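Local structure of pyruvate carboxylase protein (Rhizobium etli, 2QF7) at residues 232-244 with 340-354. The protein is a multidomain, biotin-dependent carboxylase that combines a biotin carboxylase region of ATP-grasp type, a TIM-barrel domain and a biotin-carrying domain in a tetramer. Sequence-based numbering, arbitrary orientation.
Sequences ILGDTHGNVVHLF and AIGTPQSGVPNQEDI
Gln351 sets its side-chain amide nearly parallel to the His242 ring, planes 9° apart, with NE2 over one face near the rim, and binds the backbone of the same residue at both ends. OE1 of Gln351 accepts from His242 N at 2.9 Å, in the carbonyl plane on a lone pair, while Gln351 NE2 donates almost straight to His242 O at 3.0 Å. With both amide ends held, the group cannot easily flip. The bend at chi2 (64°) folds the chain back to reach this strand edge, and a water links Gln351 OE1 to Val240 O.

The tight packing centres on Val241, which meets Ile341 tip to tip, CG1 to CG2 at 3.5 Å, and Val348 CG1 through its CG2 in the same manner. Ile341 CD1 reaches the backbone at Leu233 O and Asn239 O. Ile354 rests its CD1 on Val241 CB and its CG2 on Phe244, and Leu233 CD1 closes on Val348 CG2 at 3.9 Å. Helix 328-336 adds Ala331 against Leu233 and Val348.

Toward the turn, Asp235 OD2 takes Ile341 N on its anti lone pair at 2.7 Å and Asn239 ND2 on its syn one. OD1 of Asp235 receives His237 N and Asn239 N from opposite faces of the carboxylate, so four N-H groups fix its rotation. Beyond this the contact loosens: the side chain of the exposed His237 merely lies beside Ala340.

Strands 225-234 and 240-252, joined by backbone pairing of Leu233 with Val241, form a beta-hairpin, its type I turn braced by an Asx turn at Asp235, against which the loop leading to strand 359-369 packs in the ATP-grasp part of the biotin carboxylase region.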
ATOM      1  N   ILE A 232      37.345  16.493 -52.282  1.00 22.45           N
ATOM      2  CA  ILE A 232      37.812  15.798 -53.496  1.00 22.66           C
ATOM      3  C   ILE A 232      37.452  14.320 -53.498  1.00 22.75           C
ATOM      4  O   ILE A 232      37.144  13.746 -52.456  1.00 24.26           O
ATOM      5  CB  ILE A 232      39.338  16.023 -53.793  1.00 23.84           C
ATOM      6  CG1 ILE A 232      40.218  15.453 -52.678  1.00 24.57           C
ATOM      7  CG2 ILE A 232      39.632  17.532 -54.072  1.00 22.44           C
ATOM      8  CD1 ILE A 232      41.020  14.235 -53.082  1.00 29.68           C
ATOM      9  N   LEU A 233      37.459  13.717 -54.677  1.00 23.34           N
ATOM     10  CA  LEU A 233      37.339  12.270 -54.843  1.00 23.10           C
ATOM     11  C   LEU A 233      38.423  11.914 -55.890  1.00 23.04           C
ATOM     12  O   LEU A 233      38.557  12.608 -56.914  1.00 22.99           O
ATOM     13  CB  LEU A 233      35.954  11.900 -55.377  1.00 22.69           C
ATOM     14  CG  LEU A 233      34.708  12.157 -54.532  1.00 24.71           C
ATOM     15  CD1 LEU A 233      33.483  11.923 -55.365  1.00 26.24           C
ATOM     16  CD2 LEU A 233      34.704  11.210 -53.306  1.00 25.72           C
ATOM     17  N   GLY A 234      39.206  10.874 -55.643  1.00 23.32           N
ATOM     18  CA  GLY A 234      40.183  10.416 -56.666  1.00 23.56           C
ATOM     19  C   GLY A 234      39.948   8.941 -56.889  1.00 23.85           C
ATOM     20  O   GLY A 234      39.556   8.248 -55.961  1.00 25.03           O
ATOM     21  N   ASP A 235      40.164   8.449 -58.096  1.00 24.00           N
ATOM     22  CA  ASP A 235      39.987   7.030 -58.331  1.00 24.46           C
ATOM     23  C   ASP A 235      41.321   6.360 -58.622  1.00 24.50           C
ATOM     24  O   ASP A 235      42.329   7.038 -58.758  1.00 25.36           O
ATOM     25  CB  ASP A 235      38.920   6.750 -59.425  1.00 24.06           C
ATOM     26  CG  ASP A 235      39.351   7.154 -60.825  1.00 25.06           C
ATOM     27  OD1 ASP A 235      40.570   7.309 -61.134  1.00 24.67           O
ATOM     28  OD2 ASP A 235      38.434   7.270 -61.663  1.00 24.49           O
ATOM     29  N   THR A 236      41.306   5.037 -58.713  1.00 24.82           N
ATOM     30  CA  THR A 236      42.504   4.230 -58.974  1.00 24.59           C
ATOM     31  C   THR A 236      43.030   4.374 -60.413  1.00 25.67           C
ATOM     32  O   THR A 236      44.016   3.704 -60.819  1.00 26.39           O
ATOM     33  CB  THR A 236      42.198   2.758 -58.716  1.00 24.74           C
ATOM     34  OG1 THR A 236      41.156   2.336 -59.604  1.00 21.90           O
ATOM     35  CG2 THR A 236      41.734   2.554 -57.268  1.00 24.64           C
ATOM     36  N   HIS A 237      42.404   5.245 -61.196  1.00 26.09           N
ATOM     37  CA  HIS A 237      42.833   5.433 -62.591  1.00 26.88           C
ATOM     38  C   HIS A 237      43.426   6.815 -62.895  1.00 27.19           C
ATOM     39  O   HIS A 237      43.626   7.171 -64.052  1.00 26.77           O
ATOM     40  CB  HIS A 237      41.669   5.119 -63.531  1.00 26.96           C
ATOM     41  CG  HIS A 237      41.087   3.751 -63.337  1.00 28.62           C
ATOM     42  ND1 HIS A 237      39.839   3.541 -62.795  1.00 30.55           N
ATOM     43  CD2 HIS A 237      41.582   2.524 -63.616  1.00 29.23           C
ATOM     44  CE1 HIS A 237      39.590   2.243 -62.751  1.00 28.68           C
ATOM     45  NE2 HIS A 237      40.633   1.605 -63.241  1.00 31.38           N
ATOM     46  N   GLY A 238      43.711   7.597 -61.855  1.00 27.37           N
ATOM     47  CA  GLY A 238      44.340   8.910 -62.035  1.00 26.84           C
ATOM     48  C   GLY A 238      43.348  10.051 -62.249  1.00 27.03           C
ATOM     49  O   GLY A 238      43.745  11.167 -62.630  1.00 27.30           O
ATOM     50  N   ASN A 239      42.060   9.773 -62.073  1.00 25.38           N
ATOM     51  CA  ASN A 239      41.036  10.812 -62.222  1.00 24.91           C
ATOM     52  C   ASN A 239      40.803  11.407 -60.866  1.00 24.00           C
ATOM     53  O   ASN A 239      40.646  10.665 -59.896  1.00 22.81           O
ATOM     54  CB  ASN A 239      39.703  10.243 -62.733  1.00 24.80           C
ATOM     55  CG  ASN A 239      39.838   9.543 -64.070  1.00 27.03           C
ATOM     56  OD1 ASN A 239      40.419  10.092 -64.986  1.00 28.16           O
ATOM     57  ND2 ASN A 239      39.283   8.330 -64.187  1.00 26.33           N
ATOM     58  N   VAL A 240      40.783  12.741 -60.800  1.00 23.82           N
ATOM     59  CA  VAL A 240      40.377  13.452 -59.585  1.00 23.45           C
ATOM     60  C   VAL A 240      39.284  14.473 -59.932  1.00 23.00           C
ATOM     61  O   VAL A 240      39.342  15.116 -60.986  1.00 22.75           O
ATOM     62  CB  VAL A 240      41.597  14.119 -58.888  1.00 23.64           C
ATOM     63  CG1 VAL A 240      42.629  13.037 -58.435  1.00 23.53           C
ATOM     64  CG2 VAL A 240      42.323  15.104 -59.833  1.00 25.12           C
ATOM     65  N   VAL A 241      38.280  14.597 -59.071  1.00 22.64           N
ATOM     66  CA  VAL A 241      37.256  15.632 -59.204  1.00 23.30           C
ATOM     67  C   VAL A 241      37.101  16.356 -57.875  1.00 23.82           C
ATOM     68  O   VAL A 241      37.466  15.805 -56.831  1.00 25.56           O
ATOM     69  CB  VAL A 241      35.847  15.067 -59.667  1.00 23.41           C
ATOM     70  CG1 VAL A 241      35.943  14.463 -61.052  1.00 23.48           C
ATOM     71  CG2 VAL A 241      35.238  14.070 -58.651  1.00 21.85           C
ATOM     72  N   HIS A 242      36.567  17.577 -57.915  1.00 23.24           N
ATOM     73  CA  HIS A 242      36.231  18.323 -56.710  1.00 23.33           C
ATOM     74  C   HIS A 242      34.696  18.431 -56.634  1.00 23.36           C
ATOM     75  O   HIS A 242      34.007  18.444 -57.666  1.00 23.75           O
ATOM     76  CB  HIS A 242      36.874  19.721 -56.708  1.00 23.72           C
ATOM     77  CG  HIS A 242      36.205  20.703 -57.629  1.00 23.94           C
ATOM     78  ND1 HIS A 242      35.092  21.434 -57.261  1.00 25.50           N
ATOM     79  CD2 HIS A 242      36.467  21.045 -58.918  1.00 23.24           C
ATOM     80  CE1 HIS A 242      34.726  22.218 -58.261  1.00 24.04           C
ATOM     81  NE2 HIS A 242      35.535  21.992 -59.282  1.00 24.27           N
ATOM     82  N   LEU A 243      34.175  18.499 -55.425  1.00 23.01           N
ATOM     83  CA  LEU A 243      32.745  18.614 -55.209  1.00 23.49           C
ATOM     84  C   LEU A 243      32.520  19.973 -54.538  1.00 23.55           C
ATOM     85  O   LEU A 243      31.697  20.108 -53.623  1.00 23.51           O
ATOM     86  CB  LEU A 243      32.211  17.408 -54.366  1.00 23.38           C
ATOM     87  CG  LEU A 243      31.746  16.153 -55.168  1.00 23.39           C
ATOM     88  CD1 LEU A 243      32.818  15.525 -56.018  1.00 24.32           C
ATOM     89  CD2 LEU A 243      31.159  15.068 -54.232  1.00 24.89           C
ATOM     90  N   PHE A 244      33.261  20.973 -55.018  1.00 23.23           N
ATOM     91  CA  PHE A 244      33.256  22.343 -54.468  1.00 23.78           C
ATOM     92  C   PHE A 244      33.635  22.349 -52.993  1.00 24.35           C
ATOM     93  O   PHE A 244      34.285  21.416 -52.531  1.00 26.83           O
ATOM     94  CB  PHE A 244      31.900  23.003 -54.690  1.00 24.14           C
ATOM     95  CG  PHE A 244      31.507  23.046 -56.128  1.00 24.63           C
ATOM     96  CD1 PHE A 244      31.937  24.087 -56.933  1.00 22.76           C
ATOM     97  CD2 PHE A 244      30.733  22.033 -56.672  1.00 23.76           C
ATOM     98  CE1 PHE A 244      31.602  24.125 -58.263  1.00 29.04           C
ATOM     99  CE2 PHE A 244      30.395  22.076 -58.033  1.00 28.20           C
ATOM    100  CZ  PHE A 244      30.827  23.112 -58.811  1.00 27.55           C
ATOM    101  N   ALA A 340      35.756   3.799 -62.612  1.00 25.55           N
ATOM    102  CA  ALA A 340      36.292   5.063 -63.085  1.00 25.47           C
ATOM    103  C   ALA A 340      35.281   6.221 -62.879  1.00 25.46           C
ATOM    104  O   ALA A 340      34.100   6.114 -63.280  1.00 24.47           O
ATOM    105  CB  ALA A 340      36.668   4.955 -64.562  1.00 25.84           C
ATOM    106  N   ILE A 341      35.760   7.305 -62.266  1.00 25.16           N
ATOM    107  CA  ILE A 341      34.971   8.541 -62.104  1.00 26.34           C
ATOM    108  C   ILE A 341      34.608   8.985 -63.517  1.00 27.10           C
ATOM    109  O   ILE A 341      35.443   8.925 -64.416  1.00 25.47           O
ATOM    110  CB  ILE A 341      35.807   9.655 -61.393  1.00 26.41           C
ATOM    111  CG1 ILE A 341      35.932   9.366 -59.900  1.00 26.39           C
ATOM    112  CG2 ILE A 341      35.196  11.072 -61.614  1.00 26.95           C
ATOM    113  CD1 ILE A 341      37.038  10.181 -59.248  1.00 28.61           C
ATOM    114  N   GLY A 342      33.346   9.348 -63.712  1.00 27.81           N
ATOM    115  CA  GLY A 342      32.845   9.757 -65.015  1.00 28.79           C
ATOM    116  C   GLY A 342      31.885   8.729 -65.585  1.00 29.69           C
ATOM    117  O   GLY A 342      31.077   9.052 -66.449  1.00 30.24           O
ATOM    118  N   THR A 343      31.979   7.484 -65.118  1.00 29.58           N
ATOM    119  CA  THR A 343      31.092   6.406 -65.581  1.00 30.27           C
ATOM    120  C   THR A 343      29.917   6.227 -64.603  1.00 31.33           C
ATOM    121  O   THR A 343      30.071   6.471 -63.405  1.00 31.68           O
ATOM    122  CB  THR A 343      31.833   5.051 -65.749  1.00 29.66           C
ATOM    123  OG1 THR A 343      32.348   4.628 -64.483  1.00 28.16           O
ATOM    124  CG2 THR A 343      32.966   5.139 -66.746  1.00 29.25           C
ATOM    125  N   PRO A 344      28.727   5.845 -65.115  1.00 32.52           N
ATOM    126  CA  PRO A 344      27.558   5.653 -64.234  1.00 32.76           C
ATOM    127  C   PRO A 344      27.839   4.698 -63.071  1.00 32.59           C
ATOM    128  O   PRO A 344      27.278   4.882 -61.978  1.00 32.11           O
ATOM    129  CB  PRO A 344      26.462   5.088 -65.169  1.00 33.08           C
ATOM    130  CG  PRO A 344      27.129   4.851 -66.520  1.00 33.84           C
ATOM    131  CD  PRO A 344      28.390   5.676 -66.547  1.00 33.27           C
ATOM    132  N   GLN A 345      28.720   3.723 -63.299  1.00 32.18           N
ATOM    133  CA  GLN A 345      29.112   2.730 -62.284  1.00 31.98           C
ATOM    134  C   GLN A 345      29.866   3.328 -61.123  1.00 29.96           C
ATOM    135  O   GLN A 345      29.906   2.725 -60.081  1.00 29.95           O
ATOM    136  CB  GLN A 345      30.023   1.611 -62.848  1.00 32.49           C
ATOM    137  CG  GLN A 345      29.470   0.862 -64.028  1.00 37.31           C
ATOM    138  CD  GLN A 345      29.668   1.638 -65.299  1.00 40.91           C
ATOM    139  OE1 GLN A 345      30.757   1.641 -65.880  1.00 45.35           O
ATOM    140  NE2 GLN A 345      28.623   2.307 -65.742  1.00 42.56           N
ATOM    141  N   SER A 346      30.534   4.457 -61.333  1.00 28.60           N
ATOM    142  CA  SER A 346      31.316   5.075 -60.267  1.00 27.32           C
ATOM    143  C   SER A 346      30.437   5.858 -59.281  1.00 26.89           C
ATOM    144  O   SER A 346      30.864   6.145 -58.156  1.00 26.11           O
ATOM    145  CB  SER A 346      32.374   6.001 -60.853  1.00 27.24           C
ATOM    146  OG  SER A 346      31.792   7.135 -61.460  1.00 27.14           O
ATOM    147  N   GLY A 347      29.218   6.210 -59.706  1.00 26.45           N
ATOM    148  CA  GLY A 347      28.337   7.048 -58.903  1.00 25.34           C
ATOM    149  C   GLY A 347      28.804   8.496 -58.938  1.00 26.03           C
ATOM    150  O   GLY A 347      28.276   9.357 -58.202  1.00 24.13           O
ATOM    151  N   VAL A 348      29.831   8.763 -59.768  1.00 24.97           N
ATOM    152  CA  VAL A 348      30.424  10.093 -59.858  1.00 24.56           C
ATOM    153  C   VAL A 348      30.432  10.620 -61.312  1.00 24.74           C
ATOM    154  O   VAL A 348      30.951   9.951 -62.217  1.00 26.54           O
ATOM    155  CB  VAL A 348      31.885  10.123 -59.329  1.00 24.78           C
ATOM    156  CG1 VAL A 348      32.404  11.581 -59.240  1.00 23.73           C
ATOM    157  CG2 VAL A 348      32.006   9.421 -57.993  1.00 23.75           C
ATOM    158  N   PRO A 349      29.852  11.820 -61.530  1.00 25.34           N
ATOM    159  CA  PRO A 349      29.877  12.550 -62.812  1.00 25.30           C
ATOM    160  C   PRO A 349      31.281  13.051 -63.189  1.00 25.20           C
ATOM    161  O   PRO A 349      32.124  13.239 -62.300  1.00 24.26           O
ATOM    162  CB  PRO A 349      28.953  13.756 -62.534  1.00 24.96           C
ATOM    163  CG  PRO A 349      28.107  13.344 -61.326  1.00 26.69           C
ATOM    164  CD  PRO A 349      29.054  12.541 -60.503  1.00 23.87           C
ATOM    165  N   ASN A 350      31.537  13.258 -64.489  1.00 25.66           N
ATOM    166  CA  ASN A 350      32.707  14.027 -64.897  1.00 25.52           C
ATOM    167  C   ASN A 350      32.605  15.433 -64.307  1.00 25.48           C
ATOM    168  O   ASN A 350      31.494  15.890 -64.001  1.00 25.91           O
ATOM    169  CB  ASN A 350      32.820  14.109 -66.414  1.00 25.40           C
ATOM    170  CG  ASN A 350      33.304  12.801 -67.031  1.00 27.04           C
ATOM    171  OD1 ASN A 350      34.295  12.206 -66.579  1.00 26.36           O
ATOM    172  ND2 ASN A 350      32.625  12.366 -68.087  1.00 29.17           N
ATOM    173  N   GLN A 351      33.751  16.108 -64.157  1.00 25.56           N
ATOM    174  CA  GLN A 351      33.812  17.427 -63.530  1.00 25.81           C
ATOM    175  C   GLN A 351      32.800  18.392 -64.143  1.00 26.34           C
ATOM    176  O   GLN A 351      32.124  19.087 -63.431  1.00 26.71           O
ATOM    177  CB  GLN A 351      35.215  18.047 -63.642  1.00 25.53           C
ATOM    178  CG  GLN A 351      35.396  19.250 -62.728  1.00 23.47           C
ATOM    179  CD  GLN A 351      35.301  18.848 -61.263  1.00 24.11           C
ATOM    180  OE1 GLN A 351      36.191  18.148 -60.760  1.00 21.33           O
ATOM    181  NE2 GLN A 351      34.214  19.265 -60.576  1.00 19.54           N
ATOM    182  N   GLU A 352      32.736  18.438 -65.475  1.00 26.98           N
ATOM    183  CA  GLU A 352      31.818  19.336 -66.167  1.00 27.06           C
ATOM    184  C   GLU A 352      30.332  19.161 -65.812  1.00 26.68           C
ATOM    185  O   GLU A 352      29.530  20.035 -66.116  1.00 26.56           O
ATOM    186  CB  GLU A 352      31.980  19.185 -67.673  1.00 27.95           C
ATOM    187  CG  GLU A 352      31.846  17.742 -68.139  1.00 29.63           C
ATOM    188  CD  GLU A 352      33.165  17.148 -68.569  0.50 27.79           C
ATOM    189  OE1 GLU A 352      34.084  16.995 -67.723  0.50 23.37           O
ATOM    190  OE2 GLU A 352      33.268  16.851 -69.777  0.50 29.06           O
ATOM    191  N   ASP A 353      29.973  18.016 -65.235  1.00 25.76           N
ATOM    192  CA  ASP A 353      28.585  17.694 -64.892  1.00 26.43           C
ATOM    193  C   ASP A 353      28.331  17.787 -63.367  1.00 25.12           C
ATOM    194  O   ASP A 353      27.248  17.447 -62.848  1.00 25.32           O
ATOM    195  CB  ASP A 353      28.265  16.287 -65.391  1.00 25.89           C
ATOM    196  CG  ASP A 353      28.340  16.173 -66.897  1.00 29.54           C
ATOM    197  OD1 ASP A 353      27.961  17.146 -67.598  1.00 31.24           O
ATOM    198  OD2 ASP A 353      28.779  15.110 -67.387  1.00 30.65           O
ATOM    199  N   ILE A 354      29.362  18.199 -62.638  1.00 24.77           N
ATOM    200  CA  ILE A 354      29.224  18.429 -61.189  1.00 23.84           C
ATOM    201  C   ILE A 354      28.857  19.893 -60.951  1.00 23.76           C
ATOM    202  O   ILE A 354      29.553  20.820 -61.389  1.00 23.53           O
ATOM    203  CB  ILE A 354      30.524  18.043 -60.412  1.00 23.39           C
ATOM    204  CG1 ILE A 354      30.890  16.567 -60.657  1.00 23.17           C
ATOM    205  CG2 ILE A 354      30.365  18.324 -58.876  1.00 23.84           C
ATOM    206  CD1 ILE A 354      32.180  16.113 -60.007  1.00 23.97           C
TER
HETATM  207  O   HOH W   1      38.327  17.287 -62.221  1.00 25.42           O